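Local coordinates for bacterial regulatory proteins, tetR family (PDB 3AQT), which is a TetR-family transcriptional repressor that probably binds DNA through its helix-turn-helix and binds resorcinol in a pocket of its all-helical C-terminal domain, at residues B[50-55]-B[94-99]; B[67-72]-B[82-87]; B[148-153]-B[190-195]. All coordinates share one frame; numbering follows the deposited sequence.

Contact 1: B[50-55]-B[94-99]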
# COMPACT_ATOMS: atom_id res chain seq x y z
N ARG B 50 -20.17 14.56 -17.85
CA ARG B 50 -21.03 15.32 -16.95
C ARG B 50 -21.19 14.64 -15.60
O ARG B 50 -21.29 15.31 -14.57
CB ARG B 50 -22.40 15.54 -17.58
CG ARG B 50 -22.35 16.47 -18.77
CD ARG B 50 -23.70 16.56 -19.44
NE ARG B 50 -23.60 17.32 -20.68
CZ ARG B 50 -24.63 17.56 -21.49
NH1 ARG B 50 -25.84 17.11 -21.19
NH2 ARG B 50 -24.45 18.27 -22.61
N LEU B 51 -21.22 13.31 -15.62
CA LEU B 51 -21.33 12.54 -14.38
C LEU B 51 -20.06 12.73 -13.56
O LEU B 51 -20.12 12.93 -12.35
CB LEU B 51 -21.55 11.06 -14.69
CG LEU B 51 -22.98 10.73 -15.16
CD1 LEU B 51 -23.06 9.29 -15.59
CD2 LEU B 51 -23.96 11.01 -14.03
N ILE B 52 -18.92 12.68 -14.24
CA ILE B 52 -17.64 12.86 -13.57
C ILE B 52 -17.61 14.24 -12.90
O ILE B 52 -17.22 14.36 -11.73
CB ILE B 52 -16.47 12.75 -14.58
CG1 ILE B 52 -16.36 11.30 -15.07
CG2 ILE B 52 -15.16 13.16 -13.93
CD1 ILE B 52 -16.30 10.20 -14.03
N THR B 53 -18.02 15.26 -13.64
CA THR B 53 -18.05 16.63 -13.12
C THR B 53 -19.02 16.73 -11.94
O THR B 53 -18.72 17.38 -10.94
CB THR B 53 -18.51 17.63 -14.23
OG1 THR B 53 -17.57 17.60 -15.31
CG2 THR B 53 -18.59 19.05 -13.68
N SER B 54 -20.17 16.08 -12.07
CA SER B 54 -21.16 16.10 -11.00
C SER B 54 -20.60 15.47 -9.74
O SER B 54 -20.63 16.07 -8.65
CB SER B 54 -22.43 15.36 -11.44
OG SER B 54 -23.41 15.41 -10.41
N ALA B 55 -20.08 14.25 -9.88
CA ALA B 55 -19.50 13.52 -8.76
C ALA B 55 -18.41 14.32 -8.07
O ALA B 55 -18.37 14.39 -6.85
CB ALA B 55 -18.95 12.18 -9.23
N LEU B 94 -15.69 6.51 -9.34
CA LEU B 94 -14.82 7.00 -8.28
C LEU B 94 -13.41 7.12 -8.85
O LEU B 94 -12.71 8.12 -8.64
CB LEU B 94 -14.83 6.02 -7.11
CG LEU B 94 -14.83 6.60 -5.69
CD1 LEU B 94 -13.68 7.60 -5.52
CD2 LEU B 94 -16.17 7.29 -5.43
N GLN B 95 -13.00 6.10 -9.58
CA GLN B 95 -11.69 6.09 -10.18
C GLN B 95 -11.48 7.23 -11.18
O GLN B 95 -10.39 7.81 -11.23
CB GLN B 95 -11.44 4.73 -10.83
CG GLN B 95 -11.13 3.66 -9.81
CD GLN B 95 -10.90 2.31 -10.44
OE1 GLN B 95 -10.32 2.20 -11.52
NE2 GLN B 95 -11.35 1.27 -9.76
N ALA B 96 -12.51 7.55 -11.95
CA ALA B 96 -12.41 8.64 -12.91
C ALA B 96 -12.23 9.96 -12.18
O ALA B 96 -11.45 10.80 -12.61
CB ALA B 96 -13.65 8.69 -13.78
N VAL B 97 -12.94 10.13 -11.07
CA VAL B 97 -12.83 11.35 -10.28
C VAL B 97 -11.42 11.45 -9.68
O VAL B 97 -10.84 12.54 -9.65
CB VAL B 97 -13.90 11.37 -9.15
CG1 VAL B 97 -13.64 12.51 -8.18
CG2 VAL B 97 -15.28 11.54 -9.78
N ALA B 98 -10.89 10.33 -9.21
CA ALA B 98 -9.54 10.31 -8.63
C ALA B 98 -8.50 10.60 -9.72
O ALA B 98 -7.54 11.32 -9.48
CB ALA B 98 -9.26 8.95 -7.98
N GLU B 99 -8.70 10.04 -10.91
CA GLU B 99 -7.76 10.29 -12.01
C GLU B 99 -7.72 11.78 -12.29
O GLU B 99 -6.65 12.37 -12.48
CB GLU B 99 -8.18 9.55 -13.28
CG GLU B 99 -7.74 8.09 -13.33
CD GLU B 99 -7.80 7.50 -14.74
OE1 GLU B 99 -8.09 8.24 -15.71
OE2 GLU B 99 -7.55 6.28 -14.89
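A55, which meets V97 across this contact, is held in its own helix by a 2.8 Å bond from A55 N to L51 O. S54 N makes the matching bond to R50 O one residue earlier. Here the backbone bonds run within the helix, and what faces helix 90-111 is mostly hydrocarbon. No hydrogen bond joins the two segments.

The segment axes come within 9.4 Å and cross at -75°, so the helices meet over a short patch rather than along their lengths. I52 and V97 lie at the crossing, with CA atoms 6.0 Å apart. V97 has CG1 anti to its backbone N (chi1 170°), and the other methyl, CG2, makes the contact. V97 CG2 lies 3.8 Å from A55 CB and 3.9 Å from I52 O, resting on the turn between these two residues. The branched valine presents a broad methyl surface, and alanine at 55 is small enough to let it approach.

I52 works beside this pair. Its CG1 branch lies next to the backbone N (chi1 -68°) and extends toward A96, with I52 CG1 4.0 Å from A96 CB. The terminal methyl, CD1, is modelled closer to A96 CB than two carbons can sit, so its exact place is doubtful. A96 points at helix 41-62, and its single methyl suits a close crossing.

L93 touches both I52 and A55, F87 covers I52, and F143 of helix 138-146 lies against V97. Packing of the first helix on the long helix after the helix-turn-helix is characteristic of TetR-family regulators, where that long helix connects the DNA-binding unit to the C-terminal domain.

Contact 2: B[67-72]-B[82-87]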
# COMPACT_ATOMS: atom_id res chain seq x y z
N VAL B 67 -21.91 10.81 -0.86
CA VAL B 67 -22.65 11.19 -2.06
C VAL B 67 -23.09 9.96 -2.83
O VAL B 67 -22.26 9.16 -3.26
CB VAL B 67 -21.80 12.07 -3.00
CG1 VAL B 67 -22.61 12.45 -4.22
CG2 VAL B 67 -21.33 13.32 -2.27
N GLY B 68 -24.40 9.81 -3.01
CA GLY B 68 -24.91 8.66 -3.73
C GLY B 68 -25.07 8.96 -5.20
O GLY B 68 -25.03 10.12 -5.61
N ILE B 69 -25.28 7.92 -6.00
CA ILE B 69 -25.41 8.13 -7.43
C ILE B 69 -26.70 8.84 -7.83
O ILE B 69 -26.80 9.39 -8.92
CB ILE B 69 -25.25 6.80 -8.22
CG1 ILE B 69 -26.60 6.17 -8.47
CG2 ILE B 69 -24.33 5.84 -7.47
CD1 ILE B 69 -27.24 6.55 -9.80
N ALA B 70 -27.69 8.83 -6.95
CA ALA B 70 -28.94 9.51 -7.28
C ALA B 70 -28.67 11.00 -7.35
O ALA B 70 -29.09 11.68 -8.28
CB ALA B 70 -30.00 9.22 -6.21
N GLU B 71 -27.94 11.51 -6.36
CA GLU B 71 -27.63 12.92 -6.34
C GLU B 71 -26.67 13.30 -7.49
O GLU B 71 -26.75 14.39 -8.05
CB GLU B 71 -27.02 13.29 -4.99
CG GLU B 71 -26.87 14.78 -4.80
CD GLU B 71 -26.54 15.16 -3.38
OE1 GLU B 71 -26.52 16.38 -3.10
OE2 GLU B 71 -26.31 14.24 -2.55
N ILE B 72 -25.79 12.38 -7.84
CA ILE B 72 -24.83 12.61 -8.91
C ILE B 72 -25.54 12.66 -10.26
O ILE B 72 -25.18 13.46 -11.13
CB ILE B 72 -23.77 11.48 -8.92
CG1 ILE B 72 -22.86 11.65 -7.71
CG2 ILE B 72 -22.98 11.50 -10.22
CD1 ILE B 72 -21.99 10.44 -7.38
N THR B 82 -30.83 5.58 -14.88
CA THR B 82 -30.07 5.47 -16.11
C THR B 82 -28.55 5.53 -15.94
O THR B 82 -27.81 5.42 -16.90
CB THR B 82 -30.50 6.56 -17.12
OG1 THR B 82 -30.13 7.85 -16.63
CG2 THR B 82 -32.00 6.53 -17.32
N PHE B 83 -28.10 5.70 -14.70
CA PHE B 83 -26.67 5.79 -14.41
C PHE B 83 -25.85 4.65 -14.99
O PHE B 83 -24.87 4.88 -15.71
CB PHE B 83 -26.43 5.84 -12.91
CG PHE B 83 -24.98 5.92 -12.53
CD1 PHE B 83 -24.31 7.14 -12.54
CD2 PHE B 83 -24.27 4.77 -12.18
CE1 PHE B 83 -22.95 7.22 -12.21
CE2 PHE B 83 -22.92 4.84 -11.85
CZ PHE B 83 -22.26 6.06 -11.86
N TYR B 84 -26.25 3.42 -14.68
CA TYR B 84 -25.54 2.24 -15.15
C TYR B 84 -25.55 2.04 -16.65
O TYR B 84 -25.24 0.96 -17.16
CB TYR B 84 -26.07 1.01 -14.41
CG TYR B 84 -25.80 1.13 -12.93
CD1 TYR B 84 -24.51 0.99 -12.43
CD2 TYR B 84 -26.81 1.48 -12.04
CE1 TYR B 84 -24.22 1.21 -11.09
CE2 TYR B 84 -26.54 1.70 -10.69
CZ TYR B 84 -25.24 1.57 -10.22
OH TYR B 84 -24.95 1.81 -8.89
N ASN B 85 -25.90 3.10 -17.38
CA ASN B 85 -25.88 3.05 -18.83
C ASN B 85 -24.58 3.69 -19.28
O ASN B 85 -24.23 3.65 -20.46
CB ASN B 85 -27.05 3.85 -19.40
CG ASN B 85 -28.25 2.99 -19.71
OD1 ASN B 85 -29.31 3.50 -20.07
ND2 ASN B 85 -28.10 1.67 -19.60
N TYR B 86 -23.86 4.29 -18.33
CA TYR B 86 -22.61 4.98 -18.63
C TYR B 86 -21.42 4.47 -17.82
O TYR B 86 -20.27 4.64 -18.23
CB TYR B 86 -22.80 6.47 -18.38
CG TYR B 86 -24.05 7.01 -19.04
CD1 TYR B 86 -24.08 7.25 -20.42
CD2 TYR B 86 -25.20 7.25 -18.30
CE1 TYR B 86 -25.24 7.73 -21.04
CE2 TYR B 86 -26.36 7.73 -18.91
CZ TYR B 86 -26.37 7.97 -20.27
OH TYR B 86 -27.52 8.45 -20.86
N PHE B 87 -21.70 3.85 -16.68
CA PHE B 87 -20.67 3.27 -15.82
C PHE B 87 -21.19 1.92 -15.32
O PHE B 87 -22.36 1.79 -14.96
CB PHE B 87 -20.38 4.18 -14.63
CG PHE B 87 -19.60 5.41 -14.97
CD1 PHE B 87 -18.21 5.38 -15.04
CD2 PHE B 87 -20.25 6.61 -15.26
CE1 PHE B 87 -17.48 6.51 -15.38
CE2 PHE B 87 -19.53 7.74 -15.61
CZ PHE B 87 -18.15 7.69 -15.67
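F83 meets I69 first along segment 82-87. Its CB points toward the helix that starts just after G68, and with CG anti to the backbone N (chi1 179°) the ring swings inward from the 3-10 turn. The two side chains pass at a slant: I69 CD1 lies 3.6 Å from F83 CG and 4.1 Å from F83 CD1, while I69 CB stands over one face of the ring. The methyl comes closer still to the root of the ring, with I69 CD1 3.3 Å from F83 CB, a tight fit. Both side-chain torsions of I69 sit near 93°, away from the staggered positions, so the exact course of this branch is less certain than its general place. Isoleucine suits the spot: its branched hydrocarbon lies against the ring while CD1 meets its root.

Y84, next, is exposed, as a polar aromatic can be. Its ring receives the edge of its neighbour: F83 CD2 stands 3.6 Å above the Y84 plane, over its centre. The phenol end reaches back to the helix, where Y84 OH is 4.3 Å from I69 CG2.

Y86 then closes the turn, with Y86 N bonded to F83 O at 2.9 Å.

All but V67 of these residues lie in the predicted helix-turn-helix, which is consistent with DNA binding. F83, I72 and F87 all lie against L93 of helix 90-111, F87 also touches I52 of helix 41-62, and T80 of the intervening loop packs on I69.

Contact 3: B[148-153]-B[190-195]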
# COMPACT_ATOMS: atom_id res chain seq x y z
N GLY B 148 -9.65 1.34 -2.27
CA GLY B 148 -8.58 0.36 -2.30
C GLY B 148 -7.87 0.36 -3.64
O GLY B 148 -6.78 -0.20 -3.78
N ALA B 149 -8.49 0.99 -4.62
CA ALA B 149 -7.92 1.07 -5.94
C ALA B 149 -7.08 2.34 -6.07
O ALA B 149 -6.71 2.74 -7.18
CB ALA B 149 -9.02 1.06 -7.00
N ALA B 150 -6.78 2.98 -4.94
CA ALA B 150 -5.97 4.20 -4.98
C ALA B 150 -4.62 3.92 -5.64
O ALA B 150 -4.18 4.67 -6.51
CB ALA B 150 -5.74 4.72 -3.57
N HIS B 151 -3.99 2.82 -5.25
CA HIS B 151 -2.70 2.47 -5.81
C HIS B 151 -2.71 2.35 -7.33
O HIS B 151 -1.89 2.96 -8.01
CB HIS B 151 -2.19 1.16 -5.20
CG HIS B 151 -0.78 0.84 -5.57
ND1 HIS B 151 0.30 1.48 -4.99
CD2 HIS B 151 -0.27 0.00 -6.50
CE1 HIS B 151 1.42 1.04 -5.55
NE2 HIS B 151 1.10 0.14 -6.47
N PRO B 152 -3.63 1.56 -7.89
CA PRO B 152 -3.69 1.41 -9.35
C PRO B 152 -3.91 2.74 -10.08
O PRO B 152 -3.35 2.97 -11.15
CB PRO B 152 -4.86 0.44 -9.56
CG PRO B 152 -4.90 -0.35 -8.30
CD PRO B 152 -4.63 0.69 -7.23
N VAL B 153 -4.75 3.61 -9.50
CA VAL B 153 -5.02 4.91 -10.11
C VAL B 153 -3.76 5.76 -10.06
O VAL B 153 -3.36 6.35 -11.06
CB VAL B 153 -6.17 5.65 -9.37
CG1 VAL B 153 -6.36 7.04 -9.97
CG2 VAL B 153 -7.47 4.86 -9.48
N SER B 190 3.95 3.26 -0.25
CA SER B 190 4.36 3.96 0.97
C SER B 190 3.57 5.25 1.17
O SER B 190 3.20 5.60 2.29
CB SER B 190 5.84 4.32 0.92
OG SER B 190 6.65 3.16 0.93
N LEU B 191 3.33 5.96 0.07
CA LEU B 191 2.59 7.21 0.13
C LEU B 191 1.22 6.97 0.75
O LEU B 191 0.83 7.66 1.69
CB LEU B 191 2.43 7.81 -1.27
CG LEU B 191 1.65 9.12 -1.38
CD1 LEU B 191 2.45 10.27 -0.81
CD2 LEU B 191 1.33 9.39 -2.85
N ILE B 192 0.51 5.98 0.21
CA ILE B 192 -0.82 5.65 0.71
C ILE B 192 -0.80 5.36 2.21
O ILE B 192 -1.58 5.94 2.97
CB ILE B 192 -1.40 4.44 -0.06
CG1 ILE B 192 -1.62 4.83 -1.53
CG2 ILE B 192 -2.70 3.97 0.59
CD1 ILE B 192 -1.87 3.66 -2.48
N ALA B 193 0.09 4.47 2.64
CA ALA B 193 0.19 4.14 4.05
C ALA B 193 0.52 5.40 4.82
O ALA B 193 -0.09 5.69 5.86
CB ALA B 193 1.26 3.10 4.28
N ALA B 194 1.48 6.17 4.32
CA ALA B 194 1.88 7.40 4.98
C ALA B 194 0.71 8.36 5.17
O ALA B 194 0.53 8.94 6.24
CB ALA B 194 3.01 8.07 4.20
N ILE B 195 -0.09 8.54 4.12
CA ILE B 195 -1.21 9.46 4.20
C ILE B 195 -2.33 8.93 5.11
O ILE B 195 -2.97 9.70 5.82
CB ILE B 195 -1.73 9.79 2.78
CG1 ILE B 195 -0.67 10.64 2.06
CG2 ILE B 195 -3.09 10.50 2.83
CD1 ILE B 195 0.80 10.22 2.04
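Within the all-helical C-terminal domain, where TetR-family proteins bind their inducers and pair into dimers, I192 of helix 180-199 lies against the first turn of helix 150-157. Its long arm does the touching: CG1 anti to the carbonyl carbon and an extended second torsion (chi2 166°) carry CD1 straight out to the opposite backbone. I192 CD1 is 3.6 Å from H151 N and 3.7 Å from H151 CB. The same I192 CD1 is also 4.2 Å from A150 CB, a methyl small enough to leave the isoleucine room.

H151 meets this arm at about a right angle. The methyl comes to the edge of the imidazole, close to the ring plane, with I192 CD1 4.0 Å from H151 ND1. The far nitrogen is satisfied elsewhere, H151 NE2 being hydrogen-bonded to T185 OG1, so the imidazole packs against the methyl at its ND1 edge while its other nitrogen is held by T185.

The bound resorcinol is about 11 Å from the I192 side chain. F144 of helix 138-146 also packs on I192, A149 and V153 face helix 90-111, and H151 touches A193 of the second subunit, so the contact reaches into the dimer interface.

Contacts 1 and 2 hold the same N-terminal unit, their centres 11 Å apart: S54 OG reaches I72 O at 2.7 Å, probably a hydrogen bond, and F87 packs on I52. Contact 3 lies in the C-terminal domain, its centre 18 Å from that of contact 1; Q95 and E99 of helix 90-111 touch A149 and V153, so this helix joins the two domains. All three are partly buried and apolar, but contact 2 reaches furthest outward, with an exposed tyrosine. Contact 1 relies on aliphatic side chains, two of them alanines, at a helix crossing, contact 2 on aromatic rings, and contact 3 on one isoleucine beside a histidine near the second subunit.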